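Side-chain contacts in inositol-1-monophosphatase (Nostoc sp., PDB 5ZHH), which probably hydrolyses inositol monophosphates to free inositol and inorganic phosphate: residues A136-N139 / R140-I143; S149-S152 / K153-L156; D169-Y172 / A173-C176; V230-Y233 / D234-L238. All blocks are in the same frame, centred on the assembly; numbering follows the deposited sequence.

Contact 1 (A136-N139 / R140-I143)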
ATOM      1  N   ALA A 136       7.638  -9.016  20.083  1.00 28.20           N
ATOM      2  CA  ALA A 136       7.950  -7.956  19.144  1.00 27.47           C
ATOM      3  C   ALA A 136       7.291  -8.258  17.809  1.00 28.15           C
ATOM      4  O   ALA A 136       7.308  -9.404  17.340  1.00 26.66           O
ATOM      5  CB  ALA A 136       9.472  -7.804  18.959  1.00 24.26           C
ATOM      6  N   THR A 137       6.714  -7.222  17.202  1.00 25.48           N
ATOM      7  CA  THR A 137       6.010  -7.366  15.941  1.00 24.41           C
ATOM      8  C   THR A 137       6.324  -6.192  15.031  1.00 25.17           C
ATOM      9  O   THR A 137       6.662  -5.094  15.482  1.00 27.50           O
ATOM     10  CB  THR A 137       4.479  -7.422  16.114  1.00 25.61           C
ATOM     11  OG1 THR A 137       4.040  -6.234  16.783  1.00 28.39           O
ATOM     12  CG2 THR A 137       4.054  -8.652  16.895  1.00 24.84           C
ATOM     13  N   ARG A 138       6.178  -6.441  13.735  1.00 25.48           N
ATOM     14  CA  ARG A 138       6.067  -5.394  12.734  1.00 26.93           C
ATOM     15  C   ARG A 138       4.773  -5.606  11.961  1.00 28.15           C
ATOM     16  O   ARG A 138       4.496  -6.718  11.490  1.00 27.89           O
ATOM     17  CB  ARG A 138       7.277  -5.364  11.796  1.00 27.82           C
ATOM     18  CG  ARG A 138       7.108  -4.392  10.635  1.00 29.71           C
ATOM     19  CD  ARG A 138       8.240  -4.554   9.635  1.00 34.92           C
ATOM     20  NE  ARG A 138       8.401  -5.943   9.218  1.00 40.46           N
ATOM     21  CZ  ARG A 138       7.758  -6.510   8.206  1.00 48.24           C
ATOM     22  NH1 ARG A 138       6.878  -5.812   7.498  1.00 48.67           N
ATOM     23  NH2 ARG A 138       7.977  -7.790   7.914  1.00 53.54           N
ATOM     24  N   ASN A 139       3.970  -4.546  11.865  1.00 26.05           N
ATOM     25  CA  ASN A 139       2.623  -4.625  11.296  1.00 29.01           C
ATOM     26  C   ASN A 139       1.845  -5.799  11.886  1.00 28.81           C
ATOM     27  O   ASN A 139       1.123  -6.523  11.186  1.00 24.77           O
ATOM     28  CB  ASN A 139       2.683  -4.676   9.767  1.00 28.94           C
ATOM     29  CG  ASN A 139       3.205  -3.370   9.173  1.00 34.90           C
ATOM     30  OD1 ASN A 139       3.387  -2.390   9.893  1.00 35.44           O
ATOM     31  ND2 ASN A 139       3.446  -3.351   7.867  1.00 38.40           N
ATOM     32  N   ARG A 140       1.994  -5.968  13.206  1.00 27.03           N
ATOM     33  CA  ARG A 140       1.231  -6.919  14.014  1.00 29.52           C
ATOM     34  C   ARG A 140       1.527  -8.375  13.645  1.00 32.45           C
ATOM     35  O   ARG A 140       0.720  -9.271  13.903  1.00 31.64           O
ATOM     36  CB  ARG A 140      -0.272  -6.609  13.933  1.00 27.71           C
ATOM     37  CG  ARG A 140      -0.568  -5.148  14.332  1.00 25.86           C
ATOM     38  CD  ARG A 140      -2.051  -4.773  14.313  1.00 26.85           C
ATOM     39  NE  ARG A 140      -2.241  -3.337  14.527  1.00 24.89           N
ATOM     40  CZ  ARG A 140      -2.469  -2.778  15.715  1.00 27.47           C
ATOM     41  NH1 ARG A 140      -2.538  -3.535  16.804  1.00 25.21           N
ATOM     42  NH2 ARG A 140      -2.630  -1.466  15.815  1.00 27.32           N
ATOM     43  N   ARG A 141       2.711  -8.639  13.099  1.00 28.24           N
ATOM     44  CA  ARG A 141       3.163 -10.005  12.907  1.00 27.63           C
ATOM     45  C   ARG A 141       4.534 -10.155  13.547  1.00 28.30           C
ATOM     46  O   ARG A 141       5.325  -9.209  13.521  1.00 28.12           O
ATOM     47  CB  ARG A 141       3.220 -10.369  11.413  1.00 34.88           C
ATOM     48  CG  ARG A 141       1.872 -10.197  10.706  1.00 41.25           C
ATOM     49  CD  ARG A 141       1.872 -10.712   9.289  1.00 47.18           C
ATOM     50  NE  ARG A 141       2.770  -9.921   8.452  1.00 54.20           N
ATOM     51  CZ  ARG A 141       2.455  -8.751   7.900  1.00 57.29           C
ATOM     52  NH1 ARG A 141       1.231  -8.230   8.046  1.00 56.76           N
ATOM     53  NH2 ARG A 141       3.369  -8.110   7.168  1.00 57.20           N
ATOM     54  N   PRO A 142       4.845 -11.319  14.116  1.00 29.89           N
ATOM     55  CA  PRO A 142       6.083 -11.462  14.893  1.00 27.84           C
ATOM     56  C   PRO A 142       7.322 -11.225  14.044  1.00 29.36           C
ATOM     57  O   PRO A 142       7.373 -11.581  12.865  1.00 30.11           O
ATOM     58  CB  PRO A 142       6.025 -12.911  15.396  1.00 31.30           C
ATOM     59  CG  PRO A 142       4.576 -13.308  15.291  1.00 35.03           C
ATOM     60  CD  PRO A 142       3.987 -12.519  14.182  1.00 33.65           C
ATOM     61  N   ILE A 143       8.329 -10.622  14.669  1.00 31.71           N
ATOM     62  CA  ILE A 143       9.640 -10.427  14.068  1.00 28.70           C
ATOM     63  C   ILE A 143      10.686 -10.994  15.017  1.00 27.86           C
ATOM     64  O   ILE A 143      10.448 -11.168  16.214  1.00 26.67           O
ATOM     65  CB  ILE A 143       9.946  -8.943  13.774  1.00 27.43           C
ATOM     66  CG1 ILE A 143       9.805  -8.111  15.059  1.00 26.80           C
ATOM     67  CG2 ILE A 143       9.089  -8.416  12.615  1.00 25.71           C
ATOM     68  CD1 ILE A 143      10.225  -6.657  14.908  1.00 24.07           C
TER
HETATM   69  O   HOH W   1       3.387  -4.282  14.964  1.00 26.21           O
HETATM   70  O   HOH W   2      -0.806  -8.060   9.671  1.00 47.18           O
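Turning CG1 of I143 between its own backbone N and carbonyl carbon (chi1 56°) presents both branches of the side chain to the preceding strand: CG1 lies 3.9 Å from A136 CB, and CG2 rests 3.6 Å from R138 CB. A branched aliphatic suits this place, since it also leans on C200, while the small A136 fits against L222 of helix 213-225. R138 and R141 rise from the same face, and their chains, both bent at chi3, bring R138 NH1 to 4.2 Å from R141 NH2; R138 itself lies among E126, F128 and R202. T137 and R140 are joined by a water 2.7 Å from T137 OG1 that accepts from R140 N. The amide of N139 turns back to L127 N and D125 O, and R140 extends to a salt bridge with E13 of the second subunit. Both N139 and R140 have positive phi, a conformation asparagine tolerates well. Two backbone bonds frame them, R138 N to R141 O at 2.9 Å and R141 N to R138 O at 3.1 Å, followed by I143 N to A136 O. This is the classic two-residue beta hairpin with a type I' turn.

Contact 2 (S149-S152 / K153-L156)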
ATOM      1  N   SER A 149      26.189 -15.156  12.863  1.00 35.83           N
ATOM      2  CA  SER A 149      27.127 -15.387  13.947  1.00 36.83           C
ATOM      3  C   SER A 149      28.546 -14.925  13.653  1.00 39.95           C
ATOM      4  O   SER A 149      29.336 -14.804  14.595  1.00 41.02           O
ATOM      5  CB  SER A 149      27.145 -16.879  14.330  1.00 43.73           C
ATOM      6  OG  SER A 149      27.455 -17.706  13.220  1.00 47.71           O
ATOM      7  N   GLU A 150      28.906 -14.702  12.390  1.00 35.17           N
ATOM      8  CA  GLU A 150      30.247 -14.271  12.011  1.00 34.51           C
ATOM      9  C   GLU A 150      30.220 -12.800  11.616  1.00 33.85           C
ATOM     10  O   GLU A 150      29.369 -12.381  10.822  1.00 31.94           O
ATOM     11  CB  GLU A 150      30.782 -15.108  10.851  1.00 36.12           C
ATOM     12  CG  GLU A 150      30.874 -16.586  11.151  1.00 45.22           C
ATOM     13  CD  GLU A 150      31.261 -17.387   9.928  1.00 51.59           C
ATOM     14  OE1 GLU A 150      32.219 -16.984   9.235  1.00 55.55           O
ATOM     15  OE2 GLU A 150      30.583 -18.395   9.636  1.00 53.22           O
ATOM     16  N   LEU A 151      31.178 -12.033  12.136  1.00 32.98           N
ATOM     17  CA  LEU A 151      31.256 -10.618  11.795  1.00 34.66           C
ATOM     18  C   LEU A 151      31.490 -10.423  10.300  1.00 32.03           C
ATOM     19  O   LEU A 151      30.897  -9.530   9.685  1.00 31.56           O
ATOM     20  CB  LEU A 151      32.359  -9.950  12.619  1.00 37.17           C
ATOM     21  CG  LEU A 151      32.266  -8.457  12.925  1.00 37.78           C
ATOM     22  CD1 LEU A 151      30.887  -8.073  13.433  1.00 33.89           C
ATOM     23  CD2 LEU A 151      33.335  -8.087  13.956  1.00 39.11           C
ATOM     24  N   SER A 152      32.330 -11.270   9.691  1.00 31.02           N
ATOM     25  CA  SER A 152      32.593 -11.171   8.254  1.00 32.60           C
ATOM     26  C   SER A 152      31.349 -11.389   7.400  1.00 33.18           C
ATOM     27  O   SER A 152      31.344 -11.010   6.223  1.00 36.02           O
ATOM     28  CB  SER A 152      33.672 -12.174   7.843  1.00 37.14           C
ATOM     29  OG  SER A 152      33.199 -13.506   7.958  1.00 40.27           O
ATOM     30  N   LYS A 153      30.297 -11.991   7.948  1.00 29.81           N
ATOM     31  CA  LYS A 153      29.075 -12.223   7.189  1.00 29.35           C
ATOM     32  C   LYS A 153      27.957 -11.279   7.604  1.00 29.26           C
ATOM     33  O   LYS A 153      26.802 -11.480   7.209  1.00 27.61           O
ATOM     34  CB  LYS A 153      28.624 -13.679   7.323  1.00 36.79           C
ATOM     35  CG  LYS A 153      29.644 -14.673   6.782  1.00 40.38           C
ATOM     36  CD  LYS A 153      29.287 -16.101   7.159  1.00 47.83           C
ATOM     37  CE  LYS A 153      30.329 -17.070   6.630  1.00 53.27           C
ATOM     38  NZ  LYS A 153      30.534 -16.900   5.168  1.00 56.94           N
ATOM     39  N   SER A 154      28.269 -10.265   8.399  1.00 31.12           N
ATOM     40  CA  SER A 154      27.267  -9.406   9.002  1.00 30.17           C
ATOM     41  C   SER A 154      27.061  -8.143   8.181  1.00 28.06           C
ATOM     42  O   SER A 154      27.929  -7.713   7.421  1.00 26.69           O
ATOM     43  CB  SER A 154      27.679  -9.025  10.429  1.00 34.46           C
ATOM     44  OG  SER A 154      27.719 -10.158  11.279  1.00 37.95           O
ATOM     45  N   LEU A 155      25.876  -7.563   8.344  1.00 24.01           N
ATOM     46  CA  LEU A 155      25.544  -6.245   7.825  1.00 24.82           C
ATOM     47  C   LEU A 155      25.219  -5.378   9.029  1.00 26.35           C
ATOM     48  O   LEU A 155      24.370  -5.750   9.848  1.00 26.70           O
ATOM     49  CB  LEU A 155      24.352  -6.298   6.863  1.00 24.46           C
ATOM     50  CG  LEU A 155      23.965  -4.977   6.186  1.00 24.69           C
ATOM     51  CD1 LEU A 155      25.072  -4.479   5.265  1.00 25.13           C
ATOM     52  CD2 LEU A 155      22.649  -5.118   5.421  1.00 24.30           C
ATOM     53  N   LEU A 156      25.901  -4.248   9.151  1.00 24.10           N
ATOM     54  CA  LEU A 156      25.749  -3.377  10.305  1.00 23.73           C
ATOM     55  C   LEU A 156      25.224  -2.014   9.872  1.00 20.64           C
ATOM     56  O   LEU A 156      25.078  -1.723   8.684  1.00 21.22           O
ATOM     57  CB  LEU A 156      27.084  -3.217  11.045  1.00 21.43           C
ATOM     58  CG  LEU A 156      27.814  -4.505  11.434  1.00 23.69           C
ATOM     59  CD1 LEU A 156      29.117  -4.140  12.160  1.00 22.42           C
ATOM     60  CD2 LEU A 156      26.960  -5.418  12.283  1.00 26.31           C
TER
HETATM   61  O   HOH W   3      32.674 -14.603   5.166  1.00 55.16           O
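E150 and K153 lie side by side and point the same way, yet their charged ends do not close on each other. The carboxylate flanks the last methylenes of the lysine, with E150 OE1 3.2 Å from K153 CE, whereas E150 OE1 and K153 NZ stay 4.4 Å apart, beyond a salt bridge. A bend at the end of the lysine chain (chi4 -54°) leads to an ammonium that shares a water with S152: the water accepts from K153 NZ and lies 3.0 Å from S152 OG. Attraction between the opposite charges probably still steadies the pair, and long polar chains suit this solvent-facing side.

On the buried side the key group is S154. Its OG, anti to the carbonyl carbon (chi1 -65°), donates to E150 O at 2.8 Å, while K153 N reaches the same oxygen at 3.0 Å from the opposite face of the carbonyl plane. A short hydroxyl-bearing side chain suits a place so close to the carbonyl; an alanine here would probably leave E150 O with K153 N as its one donor of the two, and the turn less firmly tied. Beyond it, L151 CD1 and L156 CD1 come within 4.5 Å, and both leucines face helix 253-261, at A259 and L256 respectively.

S154 N also donates to L151 O at 3.0 Å, so this bond and that from K153 N each reach back three residues. Such successive bonds are the signature of a short 3-10 turn, which lies in the loop joining strand 141-142 of one sheet to strand 156-158 of the other.

Contact 3 (D169-Y172 / A173-C176)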
ATOM      1  N   ASP A 169      36.819  11.882  18.688  1.00 36.16           N
ATOM      2  CA  ASP A 169      36.041  10.651  18.789  1.00 39.41           C
ATOM      3  C   ASP A 169      34.709  10.855  18.067  1.00 35.69           C
ATOM      4  O   ASP A 169      33.645  11.020  18.668  1.00 37.81           O
ATOM      5  CB  ASP A 169      35.852  10.266  20.247  1.00 42.60           C
ATOM      6  CG  ASP A 169      35.226   8.908  20.404  1.00 44.56           C
ATOM      7  OD1 ASP A 169      35.232   8.138  19.417  1.00 41.22           O
ATOM      8  OD2 ASP A 169      34.744   8.607  21.516  1.00 48.48           O
ATOM      9  N   ASN A 170      34.793  10.870  16.737  1.00 32.84           N
ATOM     10  CA  ASN A 170      33.661  11.203  15.881  1.00 33.61           C
ATOM     11  C   ASN A 170      32.969   9.989  15.268  1.00 31.29           C
ATOM     12  O   ASN A 170      32.030  10.171  14.487  1.00 30.08           O
ATOM     13  CB  ASN A 170      34.109  12.155  14.769  1.00 36.23           C
ATOM     14  CG  ASN A 170      35.385  11.701  14.090  1.00 36.43           C
ATOM     15  OD1 ASN A 170      35.603  10.509  13.883  1.00 33.89           O
ATOM     16  ND2 ASN A 170      36.246  12.656  13.753  1.00 38.37           N
ATOM     17  N   ASN A 171      33.419   8.772  15.585  1.00 28.05           N
ATOM     18  CA  ASN A 171      32.913   7.479  15.122  1.00 26.58           C
ATOM     19  C   ASN A 171      33.428   7.135  13.725  1.00 27.91           C
ATOM     20  O   ASN A 171      33.055   6.080  13.201  1.00 30.39           O
ATOM     21  CB  ASN A 171      31.370   7.401  15.113  1.00 24.14           C
ATOM     22  CG  ASN A 171      30.847   5.974  15.143  1.00 25.65           C
ATOM     23  OD1 ASN A 171      31.365   5.124  15.867  1.00 27.88           O
ATOM     24  ND2 ASN A 171      29.833   5.701  14.336  1.00 25.78           N
ATOM     25  N   TYR A 172      34.268   7.970  13.101  1.00 28.24           N
ATOM     26  CA  TYR A 172      34.772   7.637  11.767  1.00 26.84           C
ATOM     27  C   TYR A 172      35.689   6.424  11.807  1.00 29.23           C
ATOM     28  O   TYR A 172      35.619   5.556  10.925  1.00 27.62           O
ATOM     29  CB  TYR A 172      35.527   8.814  11.156  1.00 28.06           C
ATOM     30  CG  TYR A 172      34.699  10.036  10.882  1.00 29.36           C
ATOM     31  CD1 TYR A 172      33.310   9.985  10.911  1.00 29.14           C
ATOM     32  CD2 TYR A 172      35.307  11.243  10.577  1.00 31.78           C
ATOM     33  CE1 TYR A 172      32.553  11.106  10.663  1.00 29.78           C
ATOM     34  CE2 TYR A 172      34.558  12.369  10.319  1.00 31.58           C
ATOM     35  CZ  TYR A 172      33.178  12.293  10.364  1.00 32.50           C
ATOM     36  OH  TYR A 172      32.415  13.404  10.111  1.00 31.48           O
ATOM     37  N   ALA A 173      36.584   6.369  12.798  1.00 28.73           N
ATOM     38  CA  ALA A 173      37.493   5.233  12.911  1.00 26.80           C
ATOM     39  C   ALA A 173      36.724   3.929  13.059  1.00 26.45           C
ATOM     40  O   ALA A 173      37.072   2.921  12.431  1.00 30.13           O
ATOM     41  CB  ALA A 173      38.448   5.432  14.091  1.00 26.77           C
ATOM     42  N   GLU A 174      35.673   3.931  13.890  1.00 24.92           N
ATOM     43  CA  GLU A 174      34.820   2.753  14.024  1.00 25.85           C
ATOM     44  C   GLU A 174      34.169   2.381  12.695  1.00 29.04           C
ATOM     45  O   GLU A 174      34.130   1.199  12.320  1.00 26.20           O
ATOM     46  CB  GLU A 174      33.742   2.996  15.088  1.00 26.95           C
ATOM     47  CG  GLU A 174      34.219   2.953  16.541  1.00 27.51           C
ATOM     48  CD  GLU A 174      34.919   4.231  17.021  1.00 31.35           C
ATOM     49  OE1 GLU A 174      35.077   5.185  16.228  1.00 30.36           O
ATOM     50  OE2 GLU A 174      35.313   4.270  18.211  1.00 29.19           O
ATOM     51  N   PHE A 175      33.644   3.376  11.971  1.00 28.39           N
ATOM     52  CA  PHE A 175      32.987   3.103  10.695  1.00 25.85           C
ATOM     53  C   PHE A 175      33.953   2.454   9.709  1.00 26.25           C
ATOM     54  O   PHE A 175      33.610   1.471   9.042  1.00 27.90           O
ATOM     55  CB  PHE A 175      32.416   4.396  10.111  1.00 24.56           C
ATOM     56  CG  PHE A 175      31.804   4.224   8.752  1.00 25.16           C
ATOM     57  CD1 PHE A 175      30.481   3.819   8.620  1.00 24.54           C
ATOM     58  CD2 PHE A 175      32.547   4.474   7.602  1.00 24.98           C
ATOM     59  CE1 PHE A 175      29.908   3.663   7.372  1.00 25.38           C
ATOM     60  CE2 PHE A 175      31.977   4.317   6.347  1.00 25.18           C
ATOM     61  CZ  PHE A 175      30.656   3.903   6.236  1.00 24.71           C
ATOM     62  N   CYS A 176      35.177   2.984   9.613  1.00 24.95           N
ATOM     63  CA  CYS A 176      36.149   2.399   8.699  1.00 25.10           C
ATOM     64  C   CYS A 176      36.541   0.995   9.140  1.00 27.55           C
ATOM     65  O   CYS A 176      36.606   0.078   8.314  1.00 30.58           O
ATOM     66  CB  CYS A 176      37.386   3.296   8.602  1.00 30.30           C
ATOM     67  SG  CYS A 176      37.046   4.946   7.964  1.00 29.34           S
TER
HETATM   68  O   HOH W   4      35.633   7.736  17.042  1.00 30.55           O
HETATM   69  O   HOH W   5      34.063   5.806  19.862  1.00 33.55           O
HETATM   70  O   HOH W   6      37.399   8.490  14.766  1.00 29.73           O
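Backbone bonds between N171 and F175 and between Y172 and C176 start the helix: F175 N donates to N171 O at 3.0 Å, and C176 N to Y172 O at 2.9 Å. Just before them, N170 OD1 accepts from Y172 N at 3.0 Å in an Asx turn, and a water links the same oxygen to A173 N. N171 holds the N-cap position, but its amide makes no capping bond, being turned to T158 of strand 156-158 and W207 of strand 205-208.

The charged contact is mediated by solvent. D169 OD1 and E174 OE2 stand 4.1 Å apart, and one water donates to both, 2.6 Å from each. A bend at chi2 (79°) folds the glutamate back beside the helix start, where E174 OE1 lies 3.3 Å from N171 CA; the positive end of the helix and the salt bridge of D169 to R244 probably ease the repulsion. An alanine in place of E174 would probably leave the bridging water without its second acceptor here and D169 without the solvent link to the helix.

By packing, Y172 sets one ring face over N170 CG, toward the rim. The N171 amide thus ties the helix start to two strands, while on helix 172-181 F175 stacks on F175 of the third subunit.

Contact 4 (V230-Y233 / D234-L238)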
ATOM      1  N   VAL A 230      21.426  -5.499  23.988  1.00 29.30           N
ATOM      2  CA  VAL A 230      21.789  -4.082  23.995  1.00 28.60           C
ATOM      3  C   VAL A 230      22.675  -3.803  25.204  1.00 29.21           C
ATOM      4  O   VAL A 230      22.265  -4.049  26.345  1.00 31.26           O
ATOM      5  CB  VAL A 230      20.554  -3.166  24.024  1.00 29.29           C
ATOM      6  CG1 VAL A 230      20.979  -1.708  23.951  1.00 30.29           C
ATOM      7  CG2 VAL A 230      19.612  -3.500  22.894  1.00 27.54           C
ATOM      8  N   THR A 231      23.884  -3.284  24.959  1.00 31.49           N
ATOM      9  CA  THR A 231      24.851  -2.987  26.013  1.00 30.47           C
ATOM     10  C   THR A 231      25.623  -1.720  25.657  1.00 28.91           C
ATOM     11  O   THR A 231      25.391  -1.091  24.619  1.00 28.39           O
ATOM     12  CB  THR A 231      25.857  -4.132  26.200  1.00 30.41           C
ATOM     13  OG1 THR A 231      26.645  -4.251  25.008  1.00 31.92           O
ATOM     14  CG2 THR A 231      25.152  -5.456  26.458  1.00 29.37           C
ATOM     15  N   ALA A 232      26.582  -1.368  26.515  1.00 31.12           N
ATOM     16  CA  ALA A 232      27.619  -0.415  26.143  1.00 31.47           C
ATOM     17  C   ALA A 232      28.582  -1.063  25.146  1.00 31.17           C
ATOM     18  O   ALA A 232      28.490  -2.254  24.838  1.00 30.56           O
ATOM     19  CB  ALA A 232      28.381   0.064  27.380  1.00 33.08           C
ATOM     20  N   TYR A 233      29.511  -0.257  24.621  1.00 31.67           N
ATOM     21  CA  TYR A 233      30.456  -0.775  23.634  1.00 31.48           C
ATOM     22  C   TYR A 233      31.249  -1.959  24.184  1.00 30.78           C
ATOM     23  O   TYR A 233      31.522  -2.922  23.455  1.00 31.17           O
ATOM     24  CB  TYR A 233      31.418   0.320  23.172  1.00 28.04           C
ATOM     25  CG  TYR A 233      30.877   1.351  22.193  1.00 27.84           C
ATOM     26  CD1 TYR A 233      29.502   1.583  22.036  1.00 26.50           C
ATOM     27  CD2 TYR A 233      31.757   2.111  21.434  1.00 28.41           C
ATOM     28  CE1 TYR A 233      29.041   2.552  21.131  1.00 27.12           C
ATOM     29  CE2 TYR A 233      31.311   3.071  20.551  1.00 29.65           C
ATOM     30  CZ  TYR A 233      29.958   3.292  20.399  1.00 27.79           C
ATOM     31  OH  TYR A 233      29.554   4.264  19.505  1.00 27.94           O
ATOM     32  N   ASP A 234      31.633  -1.910  25.463  1.00 30.82           N
ATOM     33  CA  ASP A 234      32.472  -2.948  26.055  1.00 33.18           C
ATOM     34  C   ASP A 234      31.673  -4.096  26.655  1.00 35.52           C
ATOM     35  O   ASP A 234      32.252  -4.927  27.367  1.00 33.27           O
ATOM     36  CB  ASP A 234      33.396  -2.353  27.125  1.00 36.18           C
ATOM     37  CG  ASP A 234      32.638  -1.743  28.295  1.00 39.07           C
ATOM     38  OD1 ASP A 234      31.397  -1.824  28.333  1.00 40.79           O
ATOM     39  OD2 ASP A 234      33.292  -1.174  29.189  1.00 42.07           O
ATOM     40  N   SER A 235      30.367  -4.157  26.388  1.00 35.06           N
ATOM     41  CA  SER A 235      29.435  -5.190  26.831  1.00 35.52           C
ATOM     42  C   SER A 235      29.060  -5.075  28.305  1.00 36.38           C
ATOM     43  O   SER A 235      28.345  -5.944  28.810  1.00 38.19           O
ATOM     44  CB  SER A 235      29.947  -6.611  26.559  1.00 40.68           C
ATOM     45  OG  SER A 235      30.014  -6.858  25.167  1.00 45.20           O
ATOM     46  N   THR A 236      29.506  -4.040  29.012  1.00 37.77           N
ATOM     47  CA  THR A 236      28.909  -3.736  30.301  1.00 39.30           C
ATOM     48  C   THR A 236      27.513  -3.155  30.057  1.00 36.15           C
ATOM     49  O   THR A 236      27.182  -2.796  28.926  1.00 33.87           O
ATOM     50  CB  THR A 236      29.795  -2.769  31.085  1.00 37.17           C
ATOM     51  OG1 THR A 236      29.888  -1.521  30.387  1.00 38.07           O
ATOM     52  CG2 THR A 236      31.195  -3.360  31.279  1.00 36.65           C
ATOM     53  N   PRO A 237      26.655  -3.108  31.085  1.00 37.36           N
ATOM     54  CA  PRO A 237      25.248  -2.746  30.850  1.00 34.41           C
ATOM     55  C   PRO A 237      25.070  -1.394  30.168  1.00 33.69           C
ATOM     56  O   PRO A 237      25.872  -0.471  30.330  1.00 33.96           O
ATOM     57  CB  PRO A 237      24.638  -2.739  32.257  1.00 36.63           C
ATOM     58  CG  PRO A 237      25.498  -3.647  33.053  1.00 38.07           C
ATOM     59  CD  PRO A 237      26.869  -3.633  32.448  1.00 38.31           C
ATOM     60  N   LEU A 238      23.984  -1.292  29.401  1.00 35.77           N
ATOM     61  CA  LEU A 238      23.648  -0.055  28.708  1.00 34.38           C
ATOM     62  C   LEU A 238      23.521   1.100  29.690  1.00 36.09           C
ATOM     63  O   LEU A 238      22.881   0.973  30.738  1.00 36.80           O
ATOM     64  CB  LEU A 238      22.339  -0.228  27.942  1.00 34.51           C
ATOM     65  CG  LEU A 238      21.796   1.012  27.228  1.00 33.86           C
ATOM     66  CD1 LEU A 238      22.713   1.376  26.090  1.00 34.04           C
ATOM     67  CD2 LEU A 238      20.379   0.766  26.723  1.00 32.25           C
TER
HETATM   68  O   HOH W   7      22.403  -3.615  28.999  1.00 41.19           O
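A type I beta turn from A232 to S235 ends the run of strand 229-231, closed by S235 N donating to A232 O at 3.1 Å. That oxygen has a second donor: T231 OG1 lies in the carbonyl plane, on a lone pair, 2.7 Å away, whereas S235 N comes from well above the plane. T231 can do this because OG1 sits between its backbone N and carbonyl carbon (chi1 65°), and H253 is hydrogen-bonded to the same hydroxyl. A232 N in turn donates to T236 O at 2.9 Å, nearly along the C=O axis. With S235 at positive phi, the pair of bonds at A232 resembles the end of a hairpin with a type I turn and G1 bulge, though the returning chain is not a regular strand.

Overlapping the beta turn, D234 begins an Asx turn. Its OD1 accepts from T236 N at 3.0 Å, from above the carboxylate plane, and from T236 OG1 at 2.6 Å through the syn lone pair, so the aspartate is gripped twice by one threonine. The methyl of A232 is small enough to tuck in beside them, with CB 3.7 Å from D234 OD1. Past the turn, a water bridges the two segments, donating to V230 O and accepting from L238 N. V230 and L238 lie side by side, CG1 to CD2 at 3.8 Å, and both side chains pack on I245 and on V220 of helix 213-225.

Contact 3 is the most buried of the four, contact 1 is a surface hairpin at the edge of the larger sheet, and contacts 2 and 4 are partly buried. Contact 4 also belongs to a sheet edge, but of the smaller sheet, whose strand 156-158 is entered through contact 2 and reached by N171 of contact 3. Contacts 2 and 4 both lean on helix 253-261. Contacts 3 and 4 touch, N171 OD1 lying 4.2 Å from Y233 OH, while contact 1 stands about 33 Å from contact 3, centre to centre. Arginines mark the exposed hairpin; hydroxyls tie the turns of contacts 2 and 4, joined in contact 4 by a carboxylate; aromatic rings face the third subunit in contact 3, which contact 2 also reaches.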